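Local coordinates for binary enterotoxin of Clostridium perfringens component a (Clostridium perfringens, PDB 5WTZ), which binds NAD+ and ADP-ribosylates actin as the enzymatic component of a two-part clostridial enterotoxin, at residues 213-217 / 293-298; 114-118 / 200-204; 315-319 / 410-414; 22-27 / 169-175. All coordinates share one frame; numbering follows the deposited sequence.

Interaction 1 of 4, residues 213-217 / 293-298; sequences QLNFE and EDIITY
The linker leaving the N-terminal ADP-ribosyltransferase-type sheet runs beside strand 295-301, an outermost strand of the C-terminal sheet, and L214 meets I296 there in a single direct backbone bond. I296 N donates to L214 O at 2.9 Å, with the donor nearly in line with the carbonyl. Water stands in for direct bonds before and after it: one molecule joins L214 N to D294 O, another F216 N to I296 O. Farther along, Y298 OH donates to N215 OD1 over a short 2.6 Å, in the carbonyl plane and on a lone pair (C=O...donor angle 111°), with the amide and ring planes turned 42° apart. N215 carries its amide past I296 CB to the phenol because CG lies opposite the backbone N (chi1 -175°). A third water takes a hydrogen from N215 ND2 and gives its own to Y298 OH and E217 OE2; that carboxylate also has a salt bridge with K60. Side-chain carbons fill in round the backbone bond. I296 CD1 rests on the Q213 amide, 3.8 Å from Q213 OE1, while S187 and N134 hold the polar atoms of that amide. I295 CD1 makes an apolar contact with F216 CE2 at 3.7 Å, and L214 CD2 lies 3.6 Å from E293 CD. W226 of helix 220-237 packs on L214, F216 and I295 and donates to the E293 carboxylate, strand 358-364 pairs with strand 295-301 along its inner edge, and I136 of strand 134-136 touches Q213 and I296 from the N-terminal sheet.

Interaction 2 of 4, residues 114-118 / 200-204; sequences DSNII and GKQYA
Q202 reaches from the start of strand 201-211 to I118, beside a type I beta turn that runs from D114 to I117. The strand is the middle one of the five-stranded sheet in the N-terminal ADP-ribosyltransferase-type domain, and the turn belongs to the loop leading into helix 120-130. Q202 grips this loop first through its backbone, where Q202 N donates to N116 O at 2.7 Å, and then through its side chain. Its CB sits 3.2 Å from that same N116 O and also lies against I118 CG1. CG stays over the carbonyl oxygen of N116, and the chain continues extended (chi2 -175°), which brings CD past I117 CA and close to I118 N. At the tip Q202 OE1 accepts from I118 N at 2.9 Å, in a nearly straight bond (168°) whose donor is tilted from the plane of the amide carbonyl. A water donates to Q202 OE1 at 2.7 Å, giving this oxygen two donors. The same water makes a long bond to I118 O. I118 itself packs on I195 of strand 187-198 and on I123 of helix 120-130. On the other side of the turn K201 bends at its last torsion and gives a weak bond from NZ to S115 O, while its stronger partner is the carboxylate of E110. N116 OD1 lies 3.3 Å from K201 CB. Within the turn, D114 forms an Asx turn: D114 OD1 accepts from N116 N at 3.0 Å, the donor standing above the carboxylate plane.

Interaction 3 of 4, residues 315-319 / 410-414; sequences YDFNK and KTNKL
The F317 ring carries L414 CD1 over one face, a CH-pi contact 3.6 Å from the ring centroid and only 14° off the normal. Y315 O lies over the opposite face, displaced toward the rim, and N412 O stands at the edge, near the ring plane. Next to the ring, two asparagines tie the two segments together. N318 OD1 accepts from N412 N at 2.9 Å in an almost straight bond (173°). In return N412, with CG anti to its carbonyl carbon (chi1 -78°), turns its amide back to the loop, where N412 ND2 gives a hydrogen to F317 O at 3.0 Å, close to the plane of the amide. The loop is a type I turn from D316 to K319, reinforced by an Asx turn in which D316 OD1 accepts from N318 N. A water links D316 OD1 with T411 OG1 across the contact. K319 is the N-cap of helix 320-330, so the turn leads directly into that helix. V323 of the helix packs on F317 and L414, L358 of strand 358-364 touches both from the sheet, and Y402 of strand 391-403 flanks the two asparagines.

Interaction 4 of 4, residues 22-27 / 169-175; sequences WAKKRK and ASYGNDE
S170 is packed tightly into the side of helix 16-31, whereas E175 meets the same helix through long lysine arms at the surface. R26 NH1 donates to S170 OG at 3.0 Å, with the oxygen 2° out of the guanidinium plane. A23 closes in beside it, its CB 3.5 Å from S170 OG and its O 3.4 Å from S170 CB. R26 folds over the indole of W22: CD stands above the ring, and one face of the guanidinium lies on CZ2. NH1 also donates to A168 O, two acceptors fixing its rotation. Strand 168-171 is an outer one of a three-stranded antiparallel sheet in the N-terminal ADP-ribosyltransferase-type domain, and helical residues 22-27 run at 102° to strand residues 169-171, their axes 7.4 Å apart at closest. K27 runs its aliphatic chain over the strand, CG 3.2 Å from S170 O, a buried oxygen with no polar partner in the model. At the exposed end, K24 NZ makes a salt bridge to E175 OE2 at 3.3 Å, its detail doubtful because K24 CE crowds the carboxylate. K27 NZ stays 4.0 Å from E175 OE1, beyond a salt bridge, though opposite charges probably attract.

Interactions 2 and 4 belong to the N-terminal domain, their centres 32 Å apart, and both lie away from the annotated NAD sites. Interaction 3 belongs to the C-terminal domain, which binds NAD, and interaction 1 joins the two. Interactions 1 and 3 reach the same sheet, with nearest atoms about 9 Å apart; the side chain of Y298 comes within about 7 Å of the bound NAD and that of F317 within about 12 Å. Interactions 2 and 3 occupy matching places in two sheets of strand order 1-3-5-4-2: each sets the loop between first strand and following helix against the fifth strand, consistent with a duplicated fold.

Interaction 1 of 4, residues 213-217 / 293-298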
# COMPACT_ATOMS: atom_id res chain seq x y z
N GLN A 213 -1.30 5.74 -7.08
CA GLN A 213 -2.68 5.56 -6.64
C GLN A 213 -3.10 6.72 -5.75
O GLN A 213 -2.25 7.36 -5.13
CB GLN A 213 -2.82 4.24 -5.88
CG GLN A 213 -2.46 3.00 -6.69
CD GLN A 213 -2.96 1.73 -6.03
OE1 GLN A 213 -4.07 1.27 -6.31
NE2 GLN A 213 -2.14 1.15 -5.15
N LEU A 214 -4.40 7.00 -5.71
CA LEU A 214 -4.93 8.03 -4.81
C LEU A 214 -4.94 7.46 -3.40
O LEU A 214 -5.68 6.51 -3.08
CB LEU A 214 -6.33 8.48 -5.24
CG LEU A 214 -6.98 9.61 -4.44
CD1 LEU A 214 -6.20 10.91 -4.56
CD2 LEU A 214 -8.42 9.82 -4.87
N ASN A 215 -4.08 8.02 -2.56
CA ASN A 215 -3.80 7.47 -1.24
C ASN A 215 -3.40 8.64 -0.34
O ASN A 215 -2.29 9.15 -0.44
CB ASN A 215 -2.69 6.42 -1.32
CG ASN A 215 -2.43 5.74 0.01
OD1 ASN A 215 -2.98 6.13 1.05
ND2 ASN A 215 -1.55 4.73 -0.00
N PHE A 216 -4.32 9.08 0.51
CA PHE A 216 -4.08 10.30 1.28
C PHE A 216 -3.07 10.12 2.41
O PHE A 216 -2.44 11.10 2.83
CB PHE A 216 -5.40 10.83 1.82
CG PHE A 216 -6.36 11.21 0.74
CD1 PHE A 216 -5.99 12.16 -0.20
CD2 PHE A 216 -7.61 10.62 0.65
CE1 PHE A 216 -6.86 12.51 -1.22
CE2 PHE A 216 -8.48 10.97 -0.37
CZ PHE A 216 -8.10 11.92 -1.30
N GLU A 217 -2.89 8.88 2.87
CA GLU A 217 -2.06 8.55 4.04
C GLU A 217 -2.34 9.51 5.22
O GLU A 217 -3.36 9.31 5.90
CB GLU A 217 -0.56 8.51 3.66
CG GLU A 217 -0.28 7.35 2.67
CD GLU A 217 1.19 7.02 2.46
OE1 GLU A 217 2.04 7.90 2.67
OE2 GLU A 217 1.48 5.88 2.08
N GLU A 293 -13.38 7.12 -8.44
CA GLU A 293 -12.02 6.79 -8.89
C GLU A 293 -11.39 5.87 -7.87
O GLU A 293 -11.74 5.93 -6.68
CB GLU A 293 -11.17 8.05 -9.04
CG GLU A 293 -10.94 8.78 -7.72
CD GLU A 293 -10.27 10.13 -7.91
OE1 GLU A 293 -9.27 10.19 -8.65
OE2 GLU A 293 -10.77 11.13 -7.35
N ASP A 294 -10.45 5.03 -8.32
CA ASP A 294 -9.75 4.10 -7.44
C ASP A 294 -9.15 4.89 -6.30
O ASP A 294 -8.53 5.94 -6.52
CB ASP A 294 -8.66 3.32 -8.18
CG ASP A 294 -9.22 2.22 -9.10
OD1 ASP A 294 -10.37 2.33 -9.58
OD2 ASP A 294 -8.47 1.25 -9.36
N ILE A 295 -9.34 4.39 -5.09
CA ILE A 295 -8.82 5.03 -3.89
C ILE A 295 -8.29 3.95 -2.93
O ILE A 295 -8.77 2.81 -2.93
CB ILE A 295 -9.90 5.93 -3.20
CG1 ILE A 295 -9.26 6.84 -2.14
CG2 ILE A 295 -11.07 5.11 -2.65
CD1 ILE A 295 -10.20 7.98 -1.66
N ILE A 296 -7.26 4.30 -2.18
CA ILE A 296 -6.79 3.47 -1.08
C ILE A 296 -7.52 3.89 0.21
O ILE A 296 -7.59 5.08 0.53
CB ILE A 296 -5.26 3.60 -0.88
CG1 ILE A 296 -4.51 3.08 -2.13
CG2 ILE A 296 -4.85 2.87 0.39
CD1 ILE A 296 -4.97 1.68 -2.60
N THR A 297 -8.06 2.93 0.95
CA THR A 297 -8.65 3.24 2.25
C THR A 297 -8.16 2.22 3.30
O THR A 297 -7.58 1.21 2.95
CB THR A 297 -10.19 3.29 2.20
OG1 THR A 297 -10.68 3.91 3.39
CG2 THR A 297 -10.80 1.87 2.00
N TYR A 298 -8.40 2.51 4.58
CA TYR A 298 -7.78 1.77 5.69
C TYR A 298 -8.78 1.28 6.73
O TYR A 298 -9.85 1.84 6.90
CB TYR A 298 -6.73 2.64 6.39
CG TYR A 298 -5.61 3.15 5.49
CD1 TYR A 298 -5.76 4.34 4.77
CD2 TYR A 298 -4.42 2.43 5.36
CE1 TYR A 298 -4.73 4.81 3.95
CE2 TYR A 298 -3.39 2.89 4.54
CZ TYR A 298 -3.56 4.06 3.83
OH TYR A 298 -2.54 4.49 3.04
O HOH W 1 -6.08 5.56 -7.23
O HOH W 2 -0.07 3.73 2.47
O HOH W 3 -6.53 7.45 1.17

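Interaction 2 of 4, residues 114-118 / 200-204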
# COMPACT_ATOMS: atom_id res chain seq x y z
N ASP A 114 16.23 -28.67 -10.55
CA ASP A 114 17.38 -27.87 -10.94
C ASP A 114 17.18 -26.43 -10.46
O ASP A 114 16.23 -25.75 -10.86
CB ASP A 114 17.59 -27.93 -12.46
CG ASP A 114 18.90 -27.30 -12.91
OD1 ASP A 114 19.53 -26.58 -12.11
OD2 ASP A 114 19.31 -27.53 -14.07
N SER A 115 18.09 -25.96 -9.61
CA SER A 115 17.97 -24.63 -9.02
C SER A 115 18.16 -23.52 -10.06
O SER A 115 17.82 -22.38 -9.80
CB SER A 115 18.98 -24.46 -7.89
OG SER A 115 20.31 -24.56 -8.37
N ASN A 116 18.71 -23.86 -11.23
CA ASN A 116 18.86 -22.88 -12.30
C ASN A 116 17.56 -22.67 -13.07
O ASN A 116 17.49 -21.79 -13.94
CB ASN A 116 19.97 -23.31 -13.26
CG ASN A 116 21.33 -22.78 -12.86
OD1 ASN A 116 21.44 -21.74 -12.23
ND2 ASN A 116 22.38 -23.51 -13.23
N ILE A 117 16.54 -23.46 -12.75
CA ILE A 117 15.34 -23.53 -13.59
C ILE A 117 14.06 -23.25 -12.81
O ILE A 117 13.84 -23.79 -11.74
CB ILE A 117 15.25 -24.93 -14.27
CG1 ILE A 117 16.41 -25.09 -15.26
CG2 ILE A 117 13.93 -25.13 -14.98
CD1 ILE A 117 16.35 -26.34 -16.11
N ILE A 118 13.23 -22.37 -13.37
CA ILE A 118 11.98 -21.97 -12.72
C ILE A 118 10.94 -23.07 -12.85
O ILE A 118 10.79 -23.68 -13.92
CB ILE A 118 11.42 -20.65 -13.32
CG1 ILE A 118 12.26 -19.45 -12.88
CG2 ILE A 118 9.99 -20.42 -12.90
CD1 ILE A 118 12.39 -19.30 -11.38
N GLY A 200 23.24 -18.07 -16.59
CA GLY A 200 22.91 -19.49 -16.57
C GLY A 200 21.73 -19.85 -15.69
O GLY A 200 21.31 -21.01 -15.64
N LYS A 201 21.19 -18.85 -15.00
CA LYS A 201 20.12 -19.07 -14.04
C LYS A 201 18.82 -18.38 -14.46
O LYS A 201 18.83 -17.23 -14.92
CB LYS A 201 20.55 -18.57 -12.65
CG LYS A 201 19.50 -18.67 -11.57
CD LYS A 201 20.12 -18.27 -10.23
CE LYS A 201 19.10 -18.22 -9.12
NZ LYS A 201 18.38 -19.52 -8.99
N GLN A 202 17.71 -19.07 -14.28
CA GLN A 202 16.41 -18.51 -14.62
C GLN A 202 15.80 -17.69 -13.49
O GLN A 202 15.82 -18.09 -12.33
CB GLN A 202 15.44 -19.62 -15.03
CG GLN A 202 15.78 -20.26 -16.36
CD GLN A 202 14.74 -21.28 -16.81
OE1 GLN A 202 13.76 -21.53 -16.11
NE2 GLN A 202 14.97 -21.86 -17.99
N TYR A 203 15.24 -16.55 -13.85
CA TYR A 203 14.52 -15.70 -12.92
C TYR A 203 13.16 -15.40 -13.50
O TYR A 203 13.00 -15.36 -14.72
CB TYR A 203 15.28 -14.41 -12.65
CG TYR A 203 16.66 -14.58 -12.04
CD1 TYR A 203 17.77 -14.84 -12.85
CD2 TYR A 203 16.85 -14.47 -10.66
CE1 TYR A 203 19.05 -14.99 -12.29
CE2 TYR A 203 18.12 -14.63 -10.10
CZ TYR A 203 19.21 -14.89 -10.92
OH TYR A 203 20.47 -15.04 -10.38
N ALA A 204 12.17 -15.17 -12.64
CA ALA A 204 10.88 -14.68 -13.09
C ALA A 204 10.98 -13.18 -13.33
O ALA A 204 11.18 -12.40 -12.39
CB ALA A 204 9.80 -15.00 -12.06
O HOH W 4 11.61 -22.86 -17.01

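Interaction 3 of 4, residues 315-319 / 410-414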
# COMPACT_ATOMS: atom_id res chain seq x y z
N TYR A 315 -2.39 -15.03 17.48
CA TYR A 315 -2.52 -13.58 17.33
C TYR A 315 -1.29 -12.84 17.91
O TYR A 315 -1.20 -11.62 17.86
CB TYR A 315 -3.83 -13.13 17.99
CG TYR A 315 -4.25 -11.69 17.76
CD1 TYR A 315 -4.36 -11.17 16.47
CD2 TYR A 315 -4.57 -10.86 18.83
CE1 TYR A 315 -4.76 -9.85 16.27
CE2 TYR A 315 -4.98 -9.56 18.64
CZ TYR A 315 -5.07 -9.05 17.36
OH TYR A 315 -5.47 -7.75 17.20
N ASP A 316 -0.34 -13.60 18.45
CA ASP A 316 0.90 -13.03 18.98
C ASP A 316 1.92 -12.85 17.86
O ASP A 316 2.75 -13.72 17.63
CB ASP A 316 1.48 -13.91 20.09
CG ASP A 316 2.65 -13.26 20.80
OD1 ASP A 316 3.12 -12.18 20.37
OD2 ASP A 316 3.12 -13.82 21.81
N PHE A 317 1.87 -11.71 17.18
CA PHE A 317 2.71 -11.47 16.01
C PHE A 317 4.12 -11.04 16.40
O PHE A 317 4.96 -10.80 15.53
CB PHE A 317 2.08 -10.43 15.10
CG PHE A 317 0.75 -10.84 14.56
CD1 PHE A 317 0.56 -12.11 14.03
CD2 PHE A 317 -0.33 -9.97 14.61
CE1 PHE A 317 -0.68 -12.51 13.54
CE2 PHE A 317 -1.57 -10.35 14.12
CZ PHE A 317 -1.74 -11.62 13.60
N ASN A 318 4.39 -10.97 17.70
CA ASN A 318 5.75 -10.76 18.19
C ASN A 318 6.61 -12.00 18.01
O ASN A 318 7.81 -11.99 18.26
CB ASN A 318 5.73 -10.33 19.66
CG ASN A 318 5.38 -8.86 19.83
OD1 ASN A 318 5.57 -8.06 18.92
ND2 ASN A 318 4.86 -8.50 21.00
N LYS A 319 5.97 -13.09 17.58
CA LYS A 319 6.68 -14.32 17.26
C LYS A 319 6.64 -14.57 15.75
O LYS A 319 5.58 -14.58 15.14
CB LYS A 319 6.07 -15.48 18.03
CG LYS A 319 6.07 -15.25 19.53
CD LYS A 319 5.48 -16.42 20.30
CE LYS A 319 5.75 -16.29 21.78
NZ LYS A 319 7.20 -16.05 22.03
N LYS A 410 2.87 -1.73 21.76
CA LYS A 410 4.23 -2.29 21.76
C LYS A 410 4.26 -3.68 21.14
O LYS A 410 4.68 -4.65 21.77
CB LYS A 410 4.80 -2.36 23.19
CG LYS A 410 5.03 -1.02 23.85
CD LYS A 410 5.31 -1.19 25.33
CE LYS A 410 5.42 0.15 26.04
NZ LYS A 410 6.63 0.91 25.63
N THR A 411 3.76 -3.76 19.91
CA THR A 411 3.63 -5.05 19.23
C THR A 411 3.89 -4.96 17.73
O THR A 411 3.69 -3.91 17.09
CB THR A 411 2.22 -5.64 19.43
OG1 THR A 411 2.12 -6.91 18.78
CG2 THR A 411 1.21 -4.74 18.82
N ASN A 412 4.32 -6.07 17.15
CA ASN A 412 4.24 -6.23 15.71
C ASN A 412 2.79 -6.16 15.24
O ASN A 412 1.89 -6.74 15.85
CB ASN A 412 4.87 -7.54 15.26
CG ASN A 412 6.37 -7.48 15.24
OD1 ASN A 412 6.95 -6.44 14.94
ND2 ASN A 412 7.01 -8.60 15.55
N LYS A 413 2.59 -5.44 14.15
CA LYS A 413 1.28 -5.34 13.51
C LYS A 413 1.39 -5.77 12.05
O LYS A 413 2.49 -5.78 11.48
CB LYS A 413 0.74 -3.92 13.65
CG LYS A 413 0.55 -3.50 15.11
CD LYS A 413 -0.11 -2.13 15.23
CE LYS A 413 -0.69 -1.92 16.63
NZ LYS A 413 -1.13 -0.49 16.85
N LEU A 414 0.26 -6.13 11.45
CA LEU A 414 0.25 -6.57 10.05
C LEU A 414 -0.51 -5.62 9.15
O LEU A 414 -1.71 -5.38 9.33
CB LEU A 414 -0.35 -7.98 9.93
CG LEU A 414 0.36 -9.06 10.74
CD1 LEU A 414 -0.33 -10.40 10.59
CD2 LEU A 414 1.85 -9.17 10.35
O HOH W 5 1.61 -9.63 19.13

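Interaction 4 of 4, residues 22-27 / 169-175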
# COMPACT_ATOMS: atom_id res chain seq x y z
N TRP A 22 25.15 9.73 -18.29
CA TRP A 22 23.83 10.30 -18.07
C TRP A 22 23.60 10.56 -16.58
O TRP A 22 23.21 11.66 -16.20
CB TRP A 22 22.75 9.37 -18.62
CG TRP A 22 21.35 9.82 -18.32
CD1 TRP A 22 20.66 10.84 -18.91
CD2 TRP A 22 20.47 9.25 -17.35
NE1 TRP A 22 19.40 10.94 -18.37
CE2 TRP A 22 19.26 9.97 -17.41
CE3 TRP A 22 20.57 8.19 -16.45
CZ2 TRP A 22 18.17 9.68 -16.59
CZ3 TRP A 22 19.49 7.90 -15.64
CH2 TRP A 22 18.30 8.64 -15.72
N ALA A 23 23.88 9.55 -15.76
CA ALA A 23 23.70 9.67 -14.32
C ALA A 23 24.61 10.72 -13.73
O ALA A 23 24.28 11.35 -12.73
CB ALA A 23 23.96 8.34 -13.65
N LYS A 24 25.78 10.90 -14.33
CA LYS A 24 26.80 11.67 -13.65
C LYS A 24 26.54 13.14 -13.63
O LYS A 24 26.63 13.79 -12.59
CB LYS A 24 28.16 11.39 -14.27
CG LYS A 24 29.04 11.10 -13.13
CD LYS A 24 28.41 9.89 -12.52
CE LYS A 24 28.98 9.62 -11.19
NZ LYS A 24 28.53 10.64 -10.19
N LYS A 25 26.21 13.65 -14.80
CA LYS A 25 25.87 15.04 -14.95
C LYS A 25 24.67 15.38 -14.12
O LYS A 25 24.67 16.36 -13.38
CB LYS A 25 25.57 15.34 -16.39
CG LYS A 25 26.52 14.62 -17.25
CD LYS A 25 25.85 14.31 -18.52
CE LYS A 25 26.69 13.33 -19.24
NZ LYS A 25 26.25 13.20 -20.62
N ARG A 26 23.63 14.57 -14.27
CA ARG A 26 22.38 14.87 -13.59
C ARG A 26 22.61 14.77 -12.09
O ARG A 26 22.01 15.52 -11.33
CB ARG A 26 21.24 13.96 -14.07
CG ARG A 26 21.38 12.48 -13.72
CD ARG A 26 20.39 11.65 -14.54
NE ARG A 26 19.02 12.15 -14.43
CZ ARG A 26 18.15 11.77 -13.50
NH1 ARG A 26 18.48 10.87 -12.59
NH2 ARG A 26 16.92 12.29 -13.50
N LYS A 27 23.51 13.90 -11.67
CA LYS A 27 23.88 13.80 -10.26
C LYS A 27 24.54 15.09 -9.75
O LYS A 27 24.12 15.65 -8.74
CB LYS A 27 24.81 12.61 -10.03
CG LYS A 27 25.08 12.31 -8.58
CD LYS A 27 25.94 11.07 -8.45
CE LYS A 27 26.55 10.94 -7.06
NZ LYS A 27 28.03 10.90 -7.13
N ALA A 169 16.18 10.44 -8.77
CA ALA A 169 17.51 11.05 -8.71
C ALA A 169 18.64 10.04 -8.88
O ALA A 169 18.56 8.91 -8.37
CB ALA A 169 17.66 11.81 -7.40
N SER A 170 19.68 10.44 -9.60
CA SER A 170 20.88 9.62 -9.76
C SER A 170 21.80 9.87 -8.57
O SER A 170 22.12 11.01 -8.25
CB SER A 170 21.61 9.95 -11.07
OG SER A 170 20.98 9.34 -12.19
N TYR A 171 22.21 8.79 -7.91
CA TYR A 171 22.97 8.91 -6.68
C TYR A 171 23.78 7.64 -6.39
O TYR A 171 23.62 6.62 -7.07
CB TYR A 171 22.03 9.21 -5.51
CG TYR A 171 21.47 7.97 -4.85
CD1 TYR A 171 20.51 7.20 -5.48
CD2 TYR A 171 21.93 7.56 -3.59
CE1 TYR A 171 20.00 6.05 -4.88
CE2 TYR A 171 21.42 6.43 -2.99
CZ TYR A 171 20.46 5.67 -3.63
OH TYR A 171 19.96 4.54 -3.03
N GLY A 172 24.63 7.71 -5.37
CA GLY A 172 25.40 6.55 -4.94
C GLY A 172 26.87 6.87 -4.73
O GLY A 172 27.31 8.00 -4.97
N ASN A 173 27.62 5.87 -4.26
CA ASN A 173 29.07 5.99 -4.08
C ASN A 173 29.82 5.35 -5.24
O ASN A 173 30.69 5.96 -5.84
CB ASN A 173 29.53 5.36 -2.77
CG ASN A 173 28.84 5.95 -1.55
OD1 ASN A 173 28.24 5.23 -0.76
ND2 ASN A 173 28.93 7.27 -1.40
N ASP A 174 29.49 4.09 -5.52
CA ASP A 174 30.01 3.42 -6.70
C ASP A 174 29.52 4.25 -7.87
O ASP A 174 28.31 4.45 -8.06
CB ASP A 174 29.54 1.96 -6.78
CG ASP A 174 30.08 1.23 -8.01
OD1 ASP A 174 30.98 1.77 -8.69
OD2 ASP A 174 29.61 0.10 -8.28
N GLU A 175 30.47 4.76 -8.65
CA GLU A 175 30.18 5.82 -9.58
C GLU A 175 30.13 5.28 -11.02
O GLU A 175 29.61 5.92 -11.93
CB GLU A 175 31.20 6.92 -9.39
CG GLU A 175 30.55 8.15 -8.80
CD GLU A 175 31.41 9.39 -8.84
OE1 GLU A 175 31.85 9.83 -7.76
OE2 GLU A 175 31.68 9.87 -9.96
O HOH W 6 19.68 13.35 -9.90